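Local coordinates for TraM protein (PDB 3WZ3) that is probably an inner-membrane component of the plasmid R64 type IVB secretion (conjugation) machinery, represented here by its periplasmic domain, at residues Val78-Gly81 with Val87-Trp90; Ser31-Leu36 with Ala46-Ala51. One frame throughout, in Å; residues are numbered along the deposited sequence. Where two conformers were deposited one is given.

Contact 1: Val78-Gly81 with Val87-Trp90; sequences VRQG and VWFW
Gln80 reaches across to two indoles, Trp88 and Trp90, on the neighbouring strand. Its CB sits 3.3 Å from Phe89 O and also near Trp90 CD1; Gln80 CG comes within 4.0 Å of Trp88 CZ2, and CD lies at the edge of the Trp88 ring, in its plane. CG lies between the backbone N and carbonyl carbon (chi1 61°) and the chain is extended beyond it, which delivers OE1 to Trp88 NE1, the donor of a 3.0 Å hydrogen bond to it. The bond uses a lone pair in the amide plane, although the amide and indole planes stand 65° apart. OE1 also accepts from a water, which in turn accepts from Trp90 NE1 (3.0 Å from the water oxygen), so the one carbonyl holds Trp88 directly and Trp90 through the water. NE2 turns to Gln7 in a weak hydrogen bond.

Gly81 lies between two aromatic groups: its CA is 3.8 Å from the centroid of the six-membered ring of Trp88, a CH-pi contact over the face, while its N lies over a face of Phe89 near the rim. Its backbone pairs with Phe89 through Gly81 N to Phe89 O (3.1 Å) and Phe89 N to Gly81 O (2.8 Å). Gln80 and Trp90 form the adjoining non-hydrogen-bonded pair. A classic beta bulge, where Val78 and Arg79 both face Thr91, interrupts the pairing of the antiparallel hairpin made by strands 67-82 and 88-101.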
loop_
_atom_site.group_PDB
_atom_site.type_symbol
_atom_site.label_atom_id
_atom_site.label_comp_id
_atom_site.label_asym_id
_atom_site.label_seq_id
_atom_site.Cartn_x
_atom_site.Cartn_y
_atom_site.Cartn_z
ATOM N N VAL A 78 -2.475 -5.769 -14.453
ATOM C CA VAL A 78 -1.383 -6.210 -15.319
ATOM C C VAL A 78 -1.648 -7.648 -15.772
ATOM O O VAL A 78 -1.690 -7.928 -16.973
ATOM C CB VAL A 78 -0.050 -6.148 -14.599
ATOM C CG1 VAL A 78 1.064 -6.528 -15.565
ATOM C CG2 VAL A 78 0.182 -4.743 -14.064
ATOM N N ARG A 79 -1.868 -8.546 -14.817
ATOM C CA ARG A 79 -2.105 -9.956 -15.099
ATOM C C ARG A 79 -2.754 -10.606 -13.893
ATOM O O ARG A 79 -2.779 -10.035 -12.789
ATOM C CB ARG A 79 -0.794 -10.672 -15.413
ATOM C CG ARG A 79 0.080 -10.886 -14.178
ATOM C CD ARG A 79 1.368 -11.642 -14.486
ATOM N NE ARG A 79 2.132 -10.944 -15.512
ATOM C CZ ARG A 79 2.980 -9.953 -15.265
ATOM N NH1 ARG A 79 3.215 -9.569 -14.011
ATOM N NH2 ARG A 79 3.611 -9.357 -16.262
ATOM N N GLN A 80 -3.303 -11.790 -14.105
ATOM C CA GLN A 80 -3.866 -12.580 -13.030
ATOM C C GLN A 80 -3.652 -14.031 -13.371
ATOM O O GLN A 80 -3.320 -14.366 -14.513
ATOM C CB GLN A 80 -5.348 -12.289 -12.839
ATOM C CG GLN A 80 -6.232 -12.597 -14.067
ATOM C CD GLN A 80 -7.684 -12.292 -13.771
ATOM O OE1 GLN A 80 -8.205 -12.700 -12.736
ATOM N NE2 GLN A 80 -8.333 -11.522 -14.643
ATOM N N GLY A 81 -3.824 -14.896 -12.386
ATOM C CA GLY A 81 -3.546 -16.306 -12.598
ATOM C C GLY A 81 -3.517 -17.034 -11.287
ATOM O O GLY A 81 -4.001 -16.512 -10.266
ATOM N N VAL A 87 -3.785 -21.091 -5.665
ATOM C CA VAL A 87 -4.226 -19.832 -5.064
ATOM C C VAL A 87 -4.267 -18.742 -6.133
ATOM O O VAL A 87 -3.249 -18.469 -6.796
ATOM C CB VAL A 87 -3.291 -19.385 -3.930
ATOM C CG1 VAL A 87 -3.718 -17.996 -3.401
ATOM C CG2 VAL A 87 -3.284 -20.411 -2.803
ATOM N N TRP A 88 -5.439 -18.145 -6.312
ATOM C CA TRP A 88 -5.616 -17.115 -7.330
ATOM C C TRP A 88 -4.950 -15.827 -6.875
ATOM O O TRP A 88 -4.965 -15.498 -5.695
ATOM C CB TRP A 88 -7.104 -16.851 -7.636
ATOM C CG TRP A 88 -7.278 -16.212 -8.972
ATOM C CD1 TRP A 88 -7.517 -14.890 -9.237
ATOM C CD2 TRP A 88 -7.176 -16.865 -10.241
ATOM N NE1 TRP A 88 -7.589 -14.692 -10.597
ATOM C CE2 TRP A 88 -7.379 -15.888 -11.234
ATOM C CE3 TRP A 88 -6.947 -18.186 -10.631
ATOM C CZ2 TRP A 88 -7.337 -16.191 -12.602
ATOM C CZ3 TRP A 88 -6.889 -18.480 -11.985
ATOM C CH2 TRP A 88 -7.093 -17.494 -12.948
ATOM N N PHE A 89 -4.361 -15.112 -7.817
ATOM C CA PHE A 89 -3.747 -13.810 -7.543
ATOM C C PHE A 89 -4.041 -12.851 -8.686
ATOM O O PHE A 89 -4.361 -13.257 -9.822
ATOM C CB PHE A 89 -2.231 -13.931 -7.358
ATOM C CG PHE A 89 -1.490 -14.170 -8.649
ATOM C CD1 PHE A 89 -1.066 -13.102 -9.422
ATOM C CD2 PHE A 89 -1.245 -15.473 -9.095
ATOM C CE1 PHE A 89 -0.403 -13.317 -10.640
ATOM C CE2 PHE A 89 -0.569 -15.692 -10.300
ATOM C CZ PHE A 89 -0.159 -14.616 -11.066
ATOM N N TRP A 90 -3.922 -11.566 -8.367
ATOM C CA TRP A 90 -4.039 -10.491 -9.338
ATOM C C TRP A 90 -2.867 -9.543 -9.104
ATOM O O TRP A 90 -2.524 -9.247 -7.949
ATOM C CB TRP A 90 -5.298 -9.661 -9.132
ATOM C CG TRP A 90 -6.609 -10.367 -9.092
ATOM C CD1 TRP A 90 -7.516 -10.484 -10.127
ATOM C CD2 TRP A 90 -7.230 -10.982 -7.953
ATOM N NE1 TRP A 90 -8.649 -11.147 -9.689
ATOM C CE2 TRP A 90 -8.484 -11.463 -8.364
ATOM C CE3 TRP A 90 -6.838 -11.185 -6.624
ATOM C CZ2 TRP A 90 -9.351 -12.108 -7.500
ATOM C CZ3 TRP A 90 -7.707 -11.838 -5.770
ATOM C CH2 TRP A 90 -8.948 -12.290 -6.214
HETATM O O HOH W 1 -10.558 -12.472 -11.538
#

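Contact 2: Ser31-Leu36 with Ala46-Ala51; sequences SQISSL and AGYVNA
Tyr48, projecting from helix 42-54, meets Ile33 and Leu36 of segment 31-36, and through its one phenol side chain the two segments touch. The second segment enters this contact as continuous helix: just before it Phe45 touches Ile33, and Ala46 and Gly47 follow, their carbonyls accepting the backbone bonds of the next turn. From the third position, Tyr48 sends its side chain toward the other segment; CG is anti to the backbone N (chi1 173°), which carries the phenol toward the facing helix. At the outer half of the ring, Tyr48 CE2 is met by two methyl groups, Leu36 CD1 and Ile33 CG2, each 4.0 Å from it, and both approach the ring obliquely. The leucine chain crosses the tyrosine at about a right angle.

At the far end of the side chain, Ile33 CG1 comes to 3.5 Å from Tyr48 OH, a carbon brought up against a polar atom whose hydrogen-bonding need is met elsewhere: OH bonds to Ala21 O, near the end of helix 7-22. Phe22 adds an edge-to-face ring contact, and Leu24 packs on both Tyr48 and Ile33. The tyrosine thus joins three helices of this NTF2-clan domain, 7-22, 29-35 and 42-54, in the helical layer of an alpha-plus-beta fold whose other layer is a four-stranded antiparallel sheet. Next comes Val49, where the backbones are nearest: Val49 CA lies 9.5 Å from Ile33 CA, a spacing bridged by the long side chain of Tyr48. Asn50 N and Ala51 N close the turn by bonding to Ala46 O and Gly47 O, and directly after them Leu52 touches Ile33, extending the apolar packing along helix 42-54.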
loop_
_atom_site.group_PDB
_atom_site.type_symbol
_atom_site.label_atom_id
_atom_site.label_comp_id
_atom_site.label_asym_id
_atom_site.label_seq_id
_atom_site.Cartn_x
_atom_site.Cartn_y
_atom_site.Cartn_z
ATOM N N SER A 31 0.434 3.545 14.984
ATOM C CA SER A 31 -0.795 2.808 15.178
ATOM C C SER A 31 -1.517 2.614 13.834
ATOM O O SER A 31 -2.099 1.561 13.564
ATOM C CB SER A 31 -1.700 3.557 16.171
ATOM O OG SER A 31 -1.012 3.818 17.394
ATOM N N GLN A 32 -1.448 3.627 12.981
ATOM C CA GLN A 32 -2.005 3.485 11.640
ATOM C C GLN A 32 -1.306 2.367 10.894
ATOM O O GLN A 32 -1.960 1.522 10.274
ATOM C CB GLN A 32 -1.898 4.796 10.871
ATOM C CG GLN A 32 -2.820 5.920 11.439
ATOM C CD GLN A 32 -2.500 7.272 10.834
ATOM O OE1 GLN A 32 -1.366 7.753 10.926
ATOM N NE2 GLN A 32 -3.501 7.903 10.198
ATOM N N ILE A 33 0.020 2.354 10.960
ATOM C CA ILE A 33 0.792 1.319 10.257
ATOM C C ILE A 33 0.489 -0.092 10.770
ATOM O O ILE A 33 0.184 -1.000 9.974
ATOM C CB ILE A 33 2.290 1.646 10.322
ATOM C CG1 ILE A 33 2.591 2.835 9.417
ATOM C CG2 ILE A 33 3.114 0.426 9.922
ATOM C CD1 ILE A 33 3.957 3.503 9.639
ATOM N N SER A 34 0.509 -0.313 12.076
ATOM C CA SER A 34 0.221 -1.638 12.613
ATOM C C SER A 34 -1.185 -2.105 12.249
ATOM O O SER A 34 -1.405 -3.286 11.998
ATOM C CB SER A 34 0.482 -1.742 14.132
ATOM O OG SER A 34 -0.432 -0.998 14.922
ATOM N N SER A 35 -2.131 -1.169 12.195
ATOM C CA SER A 35 -3.522 -1.491 11.875
ATOM C C SER A 35 -3.693 -1.946 10.428
ATOM O O SER A 35 -4.718 -2.511 10.087
ATOM C CB SER A 35 -4.413 -0.266 12.136
ATOM O OG SER A 35 -4.334 0.652 11.053
ATOM N N LEU A 36 -2.684 -1.720 9.583
ATOM C CA LEU A 36 -2.756 -2.090 8.165
ATOM C C LEU A 36 -2.314 -3.530 7.915
ATOM O O LEU A 36 -2.516 -4.090 6.831
ATOM C CB LEU A 36 -1.860 -1.160 7.347
ATOM C CG LEU A 36 -2.479 -0.452 6.135
ATOM C CD1 LEU A 36 -1.396 0.066 5.229
ATOM C CD2 LEU A 36 -3.418 -1.366 5.365
ATOM N N ALA A 46 6.675 -6.313 4.197
ATOM C CA ALA A 46 8.069 -5.923 4.017
ATOM C C ALA A 46 8.252 -4.965 2.856
ATOM O O ALA A 46 9.106 -4.068 2.921
ATOM C CB ALA A 46 8.936 -7.155 3.819
ATOM N N GLY A 47 7.480 -5.131 1.783
ATOM C CA GLY A 47 7.560 -4.208 0.664
ATOM C C GLY A 47 7.054 -2.820 1.016
ATOM O O GLY A 47 7.587 -1.819 0.523
ATOM N N TYR A 48 6.030 -2.748 1.856
ATOM C CA TYR A 48 5.557 -1.461 2.376
ATOM C C TYR A 48 6.646 -0.804 3.244
ATOM O O TYR A 48 6.937 0.372 3.090
ATOM C CB TYR A 48 4.271 -1.706 3.176
ATOM C CG TYR A 48 3.690 -0.543 3.944
ATOM C CD1 TYR A 48 3.587 0.716 3.373
ATOM C CD2 TYR A 48 3.147 -0.738 5.204
ATOM C CE1 TYR A 48 3.017 1.768 4.063
ATOM C CE2 TYR A 48 2.564 0.322 5.912
ATOM C CZ TYR A 48 2.514 1.569 5.323
ATOM O OH TYR A 48 1.939 2.624 6.002
ATOM N N VAL A 49 7.259 -1.569 4.145
ATOM C CA VAL A 49 8.310 -1.029 4.998
ATOM C C VAL A 49 9.469 -0.524 4.136
ATOM O O VAL A 49 10.009 0.556 4.396
ATOM C CB VAL A 49 8.784 -2.089 6.020
ATOM C CG1 VAL A 49 10.053 -1.604 6.757
ATOM C CG2 VAL A 49 7.669 -2.426 7.009
ATOM N N ASN A 50 9.848 -1.280 3.106
ATOM C CA ASN A 50 10.873 -0.830 2.161
ATOM C C ASN A 50 10.508 0.486 1.483
ATOM O O ASN A 50 11.379 1.361 1.340
ATOM C CB ASN A 50 11.156 -1.904 1.106
ATOM C CG ASN A 50 12.374 -1.570 0.248
ATOM O OD1 ASN A 50 13.481 -1.438 0.762
ATOM N ND2 ASN A 50 12.168 -1.441 -1.054
ATOM N N ALA A 51 9.250 0.627 1.056
ATOM C CA ALA A 51 8.805 1.857 0.398
ATOM C C ALA A 51 8.888 3.064 1.345
ATOM O O ALA A 51 9.296 4.167 0.942
ATOM C CB ALA A 51 7.389 1.695 -0.157
#

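How the contacts relate
Contact 2 comes first along the chain and closes before contact 1 opens, with helix 57-64 between them. Their centres are about 23 Å apart and their nearest atoms about 14 Å, so they do not touch. Contact 2 lies among the helices, its centre about 8 Å from the centre of the chain, whereas contact 1 is a surface pairing about 17 Å from that centre, at one end of the antiparallel sheet. Helix 7-22 touches both: its start reaches contact 1, and its C-terminal part reaches contact 2. This helix therefore spans from the sheet's hairpin end to the helical packing, linking both layers of the single periplasmic domain.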